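PDB 3PRL: NADP-dependent glyceraldehyde-3-phosphate dehydrogenase from Bacillus halodurans, which probably catalyses the NADP-dependent, non-phosphorylating oxidation of glyceraldehyde 3-phosphate, as a member of the aldehyde dehydrogenase family. Local coordinates for residues E151-V156 with M473-V478; Q344-D349 with M380-E385; N353-L358 with D374-A379. One frame throughout, in Å; residues are numbered along the deposited sequence.

Contact 1 (E151-V156 with M473-V478); sequences EPLGVV and MTRERV
Glu-151 and Arg-475 face each other as an antiparallel hydrogen-bonded pair, which joins strand 144-159 to strand 474-482 in the sheet that bridges subunits in the aldehyde dehydrogenase fold, just before strand 144-159 runs on into the coenzyme-binding domain. Glu-151 N donates to Arg-475 O at 2.8 Å in a nearly straight bond (160°). The return bond, from Arg-475 N to Glu-151 O, is more bent. One residue on, Pro-152 and Thr-474 form a non-hydrogen-bonded pair whose side chains diverge, and Leu-153 N adds only a weak bond to Met-473 O. The pairing ends there, as the chain turns away through Leu-153 and Gly-154.

Along the Glu-151 side chain, CB touches both arginines, 3.9 Å from Arg-475 NE and 4.0 Å from Arg-477 CB. With CG anti to the backbone N (chi1 167°), the next methylene lies over one face of the Arg-475 guanidinium, CG standing 3.7 Å from NE. The chain then bends at chi2 (83°) and takes the carboxylate toward Arg-477, where OE2 forms a salt bridge to Arg-477 NH1 at 3.5 Å. Its other oxygen, OE1, is claimed by Lys-431 of the second subunit. The carboxylate therefore has positive partners in both chains, which would probably stabilise its charge.

The two arginines also reach the second subunit: Arg-475 NH1 bonds to the carbonyl of Val-435 and Arg-477 NH2 to that of Leu-433 there. Val-478 pairs with a parallel strand of that chain, so the sheet continues across the interface. Arg-475 is further fixed within its own strand, since NH1 donates to Glu-476 O at 2.9 Å, with that oxygen in the guanidinium plane. At the root of the same side chain, Leu-153 brings CD2 to 3.9 Å from Arg-475 CB.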
ATOM      1  N   GLU D 151      -2.882  -9.646 -13.490  1.00 25.47           N
ATOM      2  CA  GLU D 151      -2.835 -10.705 -14.497  1.00 25.35           C
ATOM      3  C   GLU D 151      -1.788 -10.333 -15.548  1.00 24.02           C
ATOM      4  O   GLU D 151      -1.741  -9.180 -15.965  1.00 23.59           O
ATOM      5  CB  GLU D 151      -4.227 -10.828 -15.142  1.00 26.21           C
ATOM      6  CG  GLU D 151      -4.346 -11.667 -16.432  1.00 32.62           C
ATOM      7  CD  GLU D 151      -4.469 -13.171 -16.204  1.00 27.35           C
ATOM      8  OE1 GLU D 151      -3.862 -13.708 -15.261  1.00 33.18           O
ATOM      9  OE2 GLU D 151      -5.151 -13.836 -17.007  1.00 33.72           O
ATOM     10  N   PRO D 152      -0.945 -11.295 -15.980  1.00 23.49           N
ATOM     11  CA  PRO D 152      -0.043 -10.999 -17.111  1.00 22.78           C
ATOM     12  C   PRO D 152      -0.807 -10.464 -18.326  1.00 21.91           C
ATOM     13  O   PRO D 152      -1.984 -10.766 -18.499  1.00 20.81           O
ATOM     14  CB  PRO D 152       0.558 -12.364 -17.468  1.00 24.16           C
ATOM     15  CG  PRO D 152      -0.141 -13.403 -16.586  1.00 26.00           C
ATOM     16  CD  PRO D 152      -0.717 -12.642 -15.423  1.00 24.01           C
ATOM     17  N   LEU D 153      -0.143  -9.664 -19.158  1.00 21.74           N
ATOM     18  CA  LEU D 153      -0.767  -9.191 -20.390  1.00 21.70           C
ATOM     19  C   LEU D 153      -0.717 -10.261 -21.507  1.00 22.13           C
ATOM     20  O   LEU D 153      -1.640 -10.335 -22.322  1.00 22.10           O
ATOM     21  CB  LEU D 153      -0.119  -7.871 -20.863  1.00 21.54           C
ATOM     22  CG  LEU D 153      -0.048  -6.653 -19.930  1.00 18.83           C
ATOM     23  CD1 LEU D 153       1.130  -5.759 -20.315  1.00 20.86           C
ATOM     24  CD2 LEU D 153      -1.357  -5.829 -19.927  1.00 20.96           C
ATOM     25  N   GLY D 154       0.333 -11.092 -21.529  1.00 21.98           N
ATOM     26  CA  GLY D 154       0.523 -12.076 -22.614  1.00 22.92           C
ATOM     27  C   GLY D 154       1.964 -12.315 -23.076  1.00 23.70           C
ATOM     28  O   GLY D 154       2.799 -12.780 -22.313  1.00 23.51           O
ATOM     29  N   VAL D 155       2.237 -12.035 -24.347  1.00 24.29           N
ATOM     30  CA  VAL D 155       3.594 -12.095 -24.883  1.00 24.93           C
ATOM     31  C   VAL D 155       4.179 -10.689 -24.914  1.00 23.75           C
ATOM     32  O   VAL D 155       3.587  -9.775 -25.509  1.00 24.31           O
ATOM     33  CB  VAL D 155       3.631 -12.730 -26.310  1.00 26.06           C
ATOM     34  CG1 VAL D 155       5.050 -12.770 -26.839  1.00 28.33           C
ATOM     35  CG2 VAL D 155       3.065 -14.142 -26.290  1.00 28.73           C
ATOM     36  N   VAL D 156       5.326 -10.515 -24.266  1.00 22.37           N
ATOM     37  CA  VAL D 156       5.987  -9.206 -24.158  1.00 21.33           C
ATOM     38  C   VAL D 156       7.173  -9.140 -25.092  1.00 21.48           C
ATOM     39  O   VAL D 156       8.015 -10.045 -25.100  1.00 21.61           O
ATOM     40  CB  VAL D 156       6.416  -8.881 -22.674  1.00 21.33           C
ATOM     41  CG1 VAL D 156       7.383  -7.702 -22.577  1.00 19.84           C
ATOM     42  CG2 VAL D 156       5.178  -8.599 -21.810  1.00 20.00           C
ATOM     43  N   MET D 473       3.819  -4.780 -16.611  1.00 23.17           N
ATOM     44  CA  MET D 473       3.783  -6.115 -17.211  1.00 24.40           C
ATOM     45  C   MET D 473       2.453  -6.836 -16.993  1.00 22.31           C
ATOM     46  O   MET D 473       2.275  -7.974 -17.427  1.00 21.42           O
ATOM     47  CB  MET D 473       4.901  -6.993 -16.640  1.00 28.03           C
ATOM     48  CG  MET D 473       6.310  -6.407 -16.723  1.00 28.54           C
ATOM     49  SD  MET D 473       7.095  -6.523 -18.345  1.00 29.10           S
ATOM     50  CE  MET D 473       8.558  -5.515 -18.113  1.00 28.66           C
ATOM     51  N   THR D 474       1.544  -6.173 -16.286  1.00 21.03           N
ATOM     52  CA  THR D 474       0.318  -6.793 -15.823  1.00 20.63           C
ATOM     53  C   THR D 474      -0.845  -5.834 -16.048  1.00 19.52           C
ATOM     54  O   THR D 474      -0.668  -4.753 -16.585  1.00 18.12           O
ATOM     55  CB  THR D 474       0.401  -7.120 -14.305  1.00 20.38           C
ATOM     56  OG1 THR D 474       1.075  -6.053 -13.630  1.00 22.18           O
ATOM     57  CG2 THR D 474       1.149  -8.431 -14.048  1.00 22.80           C
ATOM     58  N   ARG D 475      -2.020  -6.263 -15.600  1.00 20.28           N
ATOM     59  CA  ARG D 475      -3.260  -5.480 -15.627  1.00 20.32           C
ATOM     60  C   ARG D 475      -4.160  -6.018 -14.506  1.00 21.11           C
ATOM     61  O   ARG D 475      -3.938  -7.136 -13.990  1.00 20.91           O
ATOM     62  CB  ARG D 475      -3.950  -5.535 -17.025  1.00 20.23           C
ATOM     63  CG  ARG D 475      -4.301  -6.973 -17.609  1.00 16.51           C
ATOM     64  CD  ARG D 475      -5.639  -7.540 -17.076  1.00 20.78           C
ATOM     65  NE  ARG D 475      -6.161  -8.708 -17.800  1.00 16.91           N
ATOM     66  CZ  ARG D 475      -7.385  -9.217 -17.613  1.00 21.57           C
ATOM     67  NH1 ARG D 475      -8.216  -8.670 -16.714  1.00 16.94           N
ATOM     68  NH2 ARG D 475      -7.792 -10.271 -18.310  1.00 17.62           N
ATOM     69  N   GLU D 476      -5.167  -5.225 -14.132  1.00 21.39           N
ATOM     70  CA  GLU D 476      -6.081  -5.611 -13.089  1.00 22.03           C
ATOM     71  C   GLU D 476      -7.031  -6.691 -13.585  1.00 21.69           C
ATOM     72  O   GLU D 476      -7.491  -6.679 -14.736  1.00 21.44           O
ATOM     73  CB  GLU D 476      -6.858  -4.412 -12.533  1.00 22.85           C
ATOM     74  CG  GLU D 476      -6.039  -3.519 -11.591  1.00 29.17           C
ATOM     75  CD  GLU D 476      -5.402  -2.335 -12.292  1.00 22.48           C
ATOM     76  OE1 GLU D 476      -5.209  -2.383 -13.525  1.00 29.30           O
ATOM     77  OE2 GLU D 476      -5.099  -1.338 -11.608  1.00 28.86           O
ATOM     78  N   ARG D 477      -7.276  -7.628 -12.686  1.00 21.88           N
ATOM     79  CA  ARG D 477      -8.188  -8.729 -12.875  1.00 22.85           C
ATOM     80  C   ARG D 477      -9.187  -8.667 -11.729  1.00 21.91           C
ATOM     81  O   ARG D 477      -8.821  -8.884 -10.572  1.00 22.58           O
ATOM     82  CB  ARG D 477      -7.397 -10.040 -12.860  1.00 24.58           C
ATOM     83  CG  ARG D 477      -8.281 -11.279 -12.860  1.00 32.99           C
ATOM     84  CD  ARG D 477      -7.722 -12.477 -13.638  1.00 25.83           C
ATOM     85  NE  ARG D 477      -8.911 -13.140 -14.134  1.00 34.03           N
ATOM     86  CZ  ARG D 477      -9.272 -13.255 -15.407  1.00 26.90           C
ATOM     87  NH1 ARG D 477      -8.484 -12.860 -16.397  1.00 34.26           N
ATOM     88  NH2 ARG D 477     -10.433 -13.823 -15.680  1.00 34.87           N
ATOM     89  N   VAL D 478     -10.439  -8.344 -12.034  1.00 20.13           N
ATOM     90  CA  VAL D 478     -11.448  -8.131 -10.982  1.00 18.17           C
ATOM     91  C   VAL D 478     -12.502  -9.255 -10.994  1.00 17.48           C
ATOM     92  O   VAL D 478     -13.034  -9.589 -12.052  1.00 16.83           O
ATOM     93  CB  VAL D 478     -12.159  -6.743 -11.140  1.00 16.99           C
ATOM     94  CG1 VAL D 478     -13.151  -6.478  -9.992  1.00 16.39           C
ATOM     95  CG2 VAL D 478     -11.138  -5.602 -11.254  1.00 15.92           C
TER

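Contact 2 (Q344-D349 with M380-E385); sequences QGLIDD and MRVAWE
The guanidinium of Arg-381 carries the CD1 methyl of Leu-346 over one face, 3.3 Å above the plane and displaced toward the rim, nearest to NH2. At its edge, in plane, lies the carboxyl carbon of Glu-385, and the two groups meet side-on. Arg-381 NH2 donates to Glu-385 OE1 at 2.8 Å, on the syn side of that oxygen, while NE meets OE2 at 2.9 Å from above the carboxylate plane. Two bonds to two separate oxygens fix the rotation of the guanidinium, and its flat face is thereby presented to the leucine. Leu-346 crosses Arg-381 at about a right angle, and its other methyl, CD2, turns to the backbone, 3.5 Å from Glu-385 O.

The carboxylate of Asp-349 has a different role. A chi1 of 176° swings the carboxyl group away from the residue's own amide nitrogen and carries OD2 across to the start of the 381-383 turn. There Arg-381 N donates to OD2 at 3.1 Å in a nearly straight bond (169°), arriving on the anti side, 34° out of the carboxylate plane. A water connects the same two segments: it donates to Asp-349 OD2 and to Leu-346 O, and accepts from Val-382 N at 3.0 Å. Two backbone N-H groups at the start of the turn are thus served, one directly and one through water.

Leu-346 CB also packs on Val-382 CG2 at 4.1 Å. Phe-342, one helical turn before Leu-346, touches both Arg-381 and Glu-385. Lys-263 takes the carbonyls of Val-382 and Glu-385. The contact is helix-to-loop packing, in which helix 337-352 holds a short 3-10 turn on the connection between strands 367-374 and 391-397 in the catalytic domain of the aldehyde dehydrogenase fold.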
ATOM      1  N   GLN D 344      32.359  13.863 -33.684  1.00 37.77           N
ATOM      2  CA  GLN D 344      33.336  14.814 -34.232  1.00 38.75           C
ATOM      3  C   GLN D 344      32.680  16.089 -34.766  1.00 39.16           C
ATOM      4  O   GLN D 344      33.188  17.195 -34.546  1.00 39.83           O
ATOM      5  CB  GLN D 344      34.170  14.147 -35.332  1.00 39.33           C
ATOM      6  CG  GLN D 344      35.289  15.019 -35.933  1.00 39.23           C
ATOM      7  CD  GLN D 344      36.298  15.503 -34.896  1.00 40.46           C
ATOM      8  OE1 GLN D 344      36.957  14.710 -34.225  1.00 39.26           O
ATOM      9  NE2 GLN D 344      36.424  16.818 -34.770  1.00 39.96           N
ATOM     10  N   GLY D 345      31.558  15.923 -35.462  1.00 38.86           N
ATOM     11  CA  GLY D 345      30.811  17.043 -36.042  1.00 38.90           C
ATOM     12  C   GLY D 345      30.226  17.999 -35.020  1.00 38.53           C
ATOM     13  O   GLY D 345      30.109  19.203 -35.287  1.00 39.02           O
ATOM     14  N   LEU D 346      29.840  17.459 -33.862  1.00 37.39           N
ATOM     15  CA  LEU D 346      29.380  18.260 -32.727  1.00 37.07           C
ATOM     16  C   LEU D 346      30.494  19.136 -32.153  1.00 37.90           C
ATOM     17  O   LEU D 346      30.258  20.308 -31.838  1.00 38.15           O
ATOM     18  CB  LEU D 346      28.770  17.366 -31.624  1.00 35.32           C
ATOM     19  CG  LEU D 346      27.246  17.131 -31.602  1.00 35.62           C
ATOM     20  CD1 LEU D 346      26.712  16.607 -32.925  1.00 34.82           C
ATOM     21  CD2 LEU D 346      26.831  16.183 -30.481  1.00 33.89           C
ATOM     22  N   ILE D 347      31.689  18.557 -32.011  1.00 38.60           N
ATOM     23  CA  ILE D 347      32.881  19.291 -31.563  1.00 39.86           C
ATOM     24  C   ILE D 347      33.220  20.414 -32.551  1.00 41.44           C
ATOM     25  O   ILE D 347      33.244  21.586 -32.165  1.00 41.86           O
ATOM     26  CB  ILE D 347      34.097  18.348 -31.342  1.00 39.66           C
ATOM     27  CG1 ILE D 347      33.833  17.425 -30.148  1.00 37.96           C
ATOM     28  CG2 ILE D 347      35.390  19.157 -31.134  1.00 39.53           C
ATOM     29  CD1 ILE D 347      34.703  16.179 -30.104  1.00 38.69           C
ATOM     30  N   ASP D 348      33.447  20.045 -33.814  1.00 42.78           N
ATOM     31  CA  ASP D 348      33.660  20.997 -34.923  1.00 44.74           C
ATOM     32  C   ASP D 348      32.742  22.232 -34.825  1.00 45.38           C
ATOM     33  O   ASP D 348      33.221  23.341 -34.573  1.00 46.49           O
ATOM     34  CB  ASP D 348      33.431  20.313 -36.280  1.00 45.41           C
ATOM     35  CG  ASP D 348      34.536  19.336 -36.664  1.00 46.34           C
ATOM     36  OD1 ASP D 348      34.291  18.547 -37.603  1.00 45.51           O
ATOM     37  OD2 ASP D 348      35.640  19.349 -36.070  1.00 45.81           O
ATOM     38  N   ASP D 349      31.431  22.023 -35.008  1.00 44.62           N
ATOM     39  CA  ASP D 349      30.419  23.091 -34.957  1.00 44.78           C
ATOM     40  C   ASP D 349      30.596  24.032 -33.766  1.00 43.97           C
ATOM     41  O   ASP D 349      30.410  25.251 -33.892  1.00 44.51           O
ATOM     42  CB  ASP D 349      28.999  22.505 -34.928  1.00 44.80           C
ATOM     43  CG  ASP D 349      27.933  23.576 -34.780  1.00 46.01           C
ATOM     44  OD1 ASP D 349      27.590  24.214 -35.804  1.00 45.70           O
ATOM     45  OD2 ASP D 349      27.455  23.788 -33.642  1.00 44.58           O
ATOM     46  N   MET D 380      25.137  26.369 -30.455  1.00 38.90           N
ATOM     47  CA  MET D 380      25.944  25.188 -30.784  1.00 38.03           C
ATOM     48  C   MET D 380      25.126  23.912 -30.608  1.00 36.76           C
ATOM     49  O   MET D 380      24.416  23.744 -29.601  1.00 35.83           O
ATOM     50  CB  MET D 380      27.185  25.119 -29.890  1.00 37.90           C
ATOM     51  CG  MET D 380      27.935  26.443 -29.753  1.00 37.30           C
ATOM     52  SD  MET D 380      29.239  26.385 -28.512  1.00 38.97           S
ATOM     53  CE  MET D 380      29.989  28.003 -28.741  1.00 38.67           C
ATOM     54  N   ARG D 381      25.250  23.008 -31.579  1.00 36.37           N
ATOM     55  CA  ARG D 381      24.509  21.750 -31.590  1.00 35.57           C
ATOM     56  C   ARG D 381      24.750  20.928 -30.326  1.00 34.65           C
ATOM     57  O   ARG D 381      23.831  20.275 -29.830  1.00 33.55           O
ATOM     58  CB  ARG D 381      24.878  20.916 -32.820  1.00 36.27           C
ATOM     59  CG  ARG D 381      24.463  21.520 -34.162  1.00 37.38           C
ATOM     60  CD  ARG D 381      24.993  20.674 -35.309  1.00 37.23           C
ATOM     61  NE  ARG D 381      24.627  19.266 -35.149  1.00 36.64           N
ATOM     62  CZ  ARG D 381      25.159  18.264 -35.844  1.00 36.55           C
ATOM     63  NH1 ARG D 381      26.085  18.506 -36.769  1.00 37.25           N
ATOM     64  NH2 ARG D 381      24.753  17.011 -35.626  1.00 35.88           N
ATOM     65  N   VAL D 382      25.984  20.983 -29.819  1.00 34.97           N
ATOM     66  CA  VAL D 382      26.445  20.156 -28.699  1.00 34.78           C
ATOM     67  C   VAL D 382      25.793  20.559 -27.378  1.00 35.07           C
ATOM     68  O   VAL D 382      25.913  19.848 -26.380  1.00 35.18           O
ATOM     69  CB  VAL D 382      28.024  20.154 -28.586  1.00 35.48           C
ATOM     70  CG1 VAL D 382      28.556  21.456 -27.934  1.00 36.15           C
ATOM     71  CG2 VAL D 382      28.542  18.908 -27.849  1.00 34.93           C
ATOM     72  N   ALA D 383      25.100  21.695 -27.373  1.00 35.10           N
ATOM     73  CA  ALA D 383      24.381  22.153 -26.188  1.00 34.71           C
ATOM     74  C   ALA D 383      23.026  21.457 -26.073  1.00 33.77           C
ATOM     75  O   ALA D 383      22.342  21.562 -25.047  1.00 33.30           O
ATOM     76  CB  ALA D 383      24.207  23.688 -26.218  1.00 35.39           C
ATOM     77  N   TRP D 384      22.656  20.731 -27.125  1.00 33.55           N
ATOM     78  CA  TRP D 384      21.299  20.231 -27.287  1.00 32.77           C
ATOM     79  C   TRP D 384      21.302  18.753 -27.662  1.00 32.17           C
ATOM     80  O   TRP D 384      20.652  17.937 -26.985  1.00 31.80           O
ATOM     81  CB  TRP D 384      20.544  21.062 -28.350  1.00 33.00           C
ATOM     82  CG  TRP D 384      20.469  22.540 -28.045  1.00 33.50           C
ATOM     83  CD1 TRP D 384      21.033  23.566 -28.766  1.00 34.43           C
ATOM     84  CD2 TRP D 384      19.800  23.155 -26.933  1.00 33.44           C
ATOM     85  NE1 TRP D 384      20.749  24.774 -28.176  1.00 34.78           N
ATOM     86  CE2 TRP D 384      19.995  24.554 -27.050  1.00 34.20           C
ATOM     87  CE3 TRP D 384      19.044  22.662 -25.855  1.00 32.67           C
ATOM     88  CZ2 TRP D 384      19.476  25.465 -26.122  1.00 34.41           C
ATOM     89  CZ3 TRP D 384      18.511  23.577 -24.934  1.00 32.89           C
ATOM     90  CH2 TRP D 384      18.733  24.963 -25.078  1.00 33.63           C
ATOM     91  N   GLU D 385      22.040  18.417 -28.724  1.00 31.72           N
ATOM     92  CA  GLU D 385      22.058  17.062 -29.278  1.00 30.94           C
ATOM     93  C   GLU D 385      22.899  16.074 -28.458  1.00 30.70           C
ATOM     94  O   GLU D 385      24.112  16.252 -28.286  1.00 30.14           O
ATOM     95  CB  GLU D 385      22.556  17.059 -30.732  1.00 31.50           C
ATOM     96  CG  GLU D 385      21.839  18.038 -31.677  1.00 31.72           C
ATOM     97  CD  GLU D 385      22.290  17.908 -33.136  1.00 32.61           C
ATOM     98  OE1 GLU D 385      22.901  16.877 -33.512  1.00 32.11           O
ATOM     99  OE2 GLU D 385      22.016  18.847 -33.913  1.00 32.87           O
TER
HETATM  100  O   HOH W   1      28.283  22.287 -31.142  1.00  8.88           O

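Contact 3 (N353-L358 with D374-A379); sequences NGATLL and DDVTPA
Thr-356 and Asp-374 form the tight end of this contact, an antiparallel hydrogen-bonded pair with CA atoms 4.9 Å apart. Asp-374 N donates to Thr-356 O at 2.7 Å, nearly straight (164°) and in the carbonyl plane. The reciprocal bond is less regular: Thr-356 N reaches Asp-374 O at 3.1 Å with an angle of 138°, from above the carbonyl plane. Around this pair, Leu-358 lays CD1 3.8 Å from Asp-374 CB, and the methyl of Ala-355 sits against Asp-374 O. Val-310 of helix 303-317 touches both Leu-358 and Asp-374.

The Asp-374 carboxylate, placed beside its own carbonyl carbon by a chi1 of -158°, also turns OD1 back on the chain, where Asp-375 N donates to it at 2.6 Å from above the carboxylate plane. The bond spans the point at which the strand ends and Asp-375 takes up positive phi. An alanine here would keep the backbone pair but is likely to leave Asp-375 N without its acceptor and Arg-396 without a weak, long ion pair.

Toward the solvent side the segments separate, and the CA atoms of Asn-353 and Ala-379 are 7.9 Å apart. Thr-356 OG1 gives Asp-375 OD2 a weak bond, the two side chains lying alongside each other. Farther out, Asn-353 OD1 is 3.1 Å from Thr-377 OG1 and 4.0 Å from the Ala-379 methyl. Asn-353 lies where helix 337-352 ends in a Schellman motif, with Gly-354 at positive phi as the C-prime residue.

The chemistry therefore implies a hairpin-like closure that rests on two main-chain bonds, to which Thr-356 OG1 and Asp-375 OD2 add one weak side-chain link.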
ATOM      1  N   ASN D 353      31.888  27.721 -33.984  1.00 46.34           N
ATOM      2  CA  ASN D 353      31.117  28.810 -33.387  1.00 46.44           C
ATOM      3  C   ASN D 353      31.809  29.369 -32.139  1.00 45.78           C
ATOM      4  O   ASN D 353      31.177  29.998 -31.280  1.00 45.41           O
ATOM      5  CB  ASN D 353      29.693  28.345 -33.058  1.00 46.05           C
ATOM      6  CG  ASN D 353      28.755  29.505 -32.716  1.00 47.79           C
ATOM      7  OD1 ASN D 353      28.270  29.610 -31.587  1.00 46.05           O
ATOM      8  ND2 ASN D 353      28.503  30.377 -33.686  1.00 47.28           N
ATOM      9  N   GLY D 354      33.106  29.093 -32.039  1.00 45.53           N
ATOM     10  CA  GLY D 354      33.989  29.774 -31.097  1.00 45.79           C
ATOM     11  C   GLY D 354      34.043  29.284 -29.663  1.00 44.78           C
ATOM     12  O   GLY D 354      34.352  30.068 -28.763  1.00 45.15           O
ATOM     13  N   ALA D 355      33.763  28.001 -29.437  1.00 43.26           N
ATOM     14  CA  ALA D 355      33.858  27.446 -28.082  1.00 42.42           C
ATOM     15  C   ALA D 355      35.307  27.160 -27.739  1.00 42.60           C
ATOM     16  O   ALA D 355      36.090  26.763 -28.612  1.00 43.13           O
ATOM     17  CB  ALA D 355      33.017  26.173 -27.933  1.00 41.05           C
ATOM     18  N   THR D 356      35.668  27.364 -26.475  1.00 42.06           N
ATOM     19  CA  THR D 356      37.040  27.112 -26.051  1.00 42.18           C
ATOM     20  C   THR D 356      37.262  25.626 -25.807  1.00 41.20           C
ATOM     21  O   THR D 356      36.539  24.997 -25.023  1.00 39.80           O
ATOM     22  CB  THR D 356      37.421  27.914 -24.791  1.00 42.55           C
ATOM     23  OG1 THR D 356      36.947  29.260 -24.908  1.00 40.93           O
ATOM     24  CG2 THR D 356      38.935  27.927 -24.605  1.00 41.04           C
ATOM     25  N   LEU D 357      38.267  25.069 -26.474  1.00 41.53           N
ATOM     26  CA  LEU D 357      38.645  23.696 -26.233  1.00 41.20           C
ATOM     27  C   LEU D 357      39.564  23.672 -25.024  1.00 42.77           C
ATOM     28  O   LEU D 357      40.699  24.172 -25.077  1.00 43.45           O
ATOM     29  CB  LEU D 357      39.314  23.075 -27.460  1.00 40.88           C
ATOM     30  CG  LEU D 357      39.791  21.623 -27.326  1.00 40.06           C
ATOM     31  CD1 LEU D 357      38.632  20.639 -27.559  1.00 39.34           C
ATOM     32  CD2 LEU D 357      40.968  21.330 -28.267  1.00 40.96           C
ATOM     33  N   LEU D 358      39.057  23.107 -23.926  1.00 43.33           N
ATOM     34  CA  LEU D 358      39.813  23.022 -22.679  1.00 44.56           C
ATOM     35  C   LEU D 358      40.731  21.802 -22.581  1.00 45.55           C
ATOM     36  O   LEU D 358      41.784  21.864 -21.935  1.00 46.05           O
ATOM     37  CB  LEU D 358      38.882  23.103 -21.475  1.00 44.15           C
ATOM     38  CG  LEU D 358      39.074  24.349 -20.604  1.00 46.00           C
ATOM     39  CD1 LEU D 358      38.883  25.666 -21.368  1.00 45.59           C
ATOM     40  CD2 LEU D 358      38.166  24.281 -19.380  1.00 44.27           C
ATOM     41  N   ASP D 374      34.435  24.686 -23.327  1.00 43.08           N
ATOM     42  CA  ASP D 374      33.972  25.747 -22.436  1.00 43.59           C
ATOM     43  C   ASP D 374      33.268  26.826 -23.246  1.00 43.72           C
ATOM     44  O   ASP D 374      33.318  26.810 -24.477  1.00 43.79           O
ATOM     45  CB  ASP D 374      35.136  26.327 -21.610  1.00 44.84           C
ATOM     46  CG  ASP D 374      34.676  27.029 -20.324  1.00 45.76           C
ATOM     47  OD1 ASP D 374      33.451  27.180 -20.099  1.00 44.49           O
ATOM     48  OD2 ASP D 374      35.555  27.436 -19.532  1.00 45.56           O
ATOM     49  N   ASP D 375      32.592  27.736 -22.543  1.00 44.00           N
ATOM     50  CA  ASP D 375      31.902  28.889 -23.129  1.00 44.44           C
ATOM     51  C   ASP D 375      30.884  28.488 -24.194  1.00 44.07           C
ATOM     52  O   ASP D 375      30.644  29.223 -25.166  1.00 44.62           O
ATOM     53  CB  ASP D 375      32.923  29.897 -23.664  1.00 45.67           C
ATOM     54  CG  ASP D 375      33.741  30.535 -22.555  1.00 47.00           C
ATOM     55  OD1 ASP D 375      33.257  31.527 -21.962  1.00 46.76           O
ATOM     56  OD2 ASP D 375      34.867  30.056 -22.283  1.00 46.44           O
ATOM     57  N   VAL D 376      30.281  27.315 -23.988  1.00 42.95           N
ATOM     58  CA  VAL D 376      29.376  26.707 -24.958  1.00 42.18           C
ATOM     59  C   VAL D 376      28.072  27.487 -25.017  1.00 42.44           C
ATOM     60  O   VAL D 376      27.533  27.908 -23.991  1.00 42.67           O
ATOM     61  CB  VAL D 376      29.165  25.196 -24.680  1.00 40.98           C
ATOM     62  CG1 VAL D 376      28.036  24.615 -25.535  1.00 40.40           C
ATOM     63  CG2 VAL D 376      30.457  24.450 -24.955  1.00 41.06           C
ATOM     64  N   THR D 377      27.587  27.703 -26.231  1.00 42.44           N
ATOM     65  CA  THR D 377      26.439  28.578 -26.426  1.00 42.33           C
ATOM     66  C   THR D 377      25.200  27.817 -26.907  1.00 40.90           C
ATOM     67  O   THR D 377      25.312  26.744 -27.514  1.00 40.27           O
ATOM     68  CB  THR D 377      26.779  29.775 -27.373  1.00 43.45           C
ATOM     69  OG1 THR D 377      27.159  29.290 -28.663  1.00 43.94           O
ATOM     70  CG2 THR D 377      27.914  30.634 -26.796  1.00 44.63           C
ATOM     71  N   PRO D 378      24.007  28.368 -26.625  1.00 40.54           N
ATOM     72  CA  PRO D 378      22.758  27.815 -27.133  1.00 39.53           C
ATOM     73  C   PRO D 378      22.694  27.707 -28.664  1.00 39.64           C
ATOM     74  O   PRO D 378      21.813  27.024 -29.175  1.00 39.08           O
ATOM     75  CB  PRO D 378      21.716  28.819 -26.637  1.00 40.03           C
ATOM     76  CG  PRO D 378      22.302  29.388 -25.421  1.00 38.83           C
ATOM     77  CD  PRO D 378      23.759  29.500 -25.710  1.00 40.86           C
ATOM     78  N   ALA D 379      23.607  28.368 -29.384  1.00 40.45           N
ATOM     79  CA  ALA D 379      23.663  28.269 -30.861  1.00 40.56           C
ATOM     80  C   ALA D 379      24.420  27.028 -31.363  1.00 39.82           C
ATOM     81  O   ALA D 379      24.354  26.683 -32.553  1.00 40.04           O
ATOM     82  CB  ALA D 379      24.262  29.554 -31.480  1.00 41.62           C
TER

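From the N terminus, strand 144-159 supplies the first half of contact 1, which closes only when strand 474-482 returns near the C-terminal end. Its loop of 316 residues encloses both other contacts, whose centres lie 44 and 50 Å away on the opposite side of the chain's centre. Within it, helix 337-352 opens contact 2 and strand 356-359 opens contact 3. The strand's partner, 374-379, comes first, so contact 3 closes inside contact 2, and none cross. These two touch: Trp-384 NE1 is 2.7 Å from Pro-378 O, and Met-380 packs on Ala-355. Together they tie helix, strand and connecting loop, whereas contact 1 joins strands of another sheet.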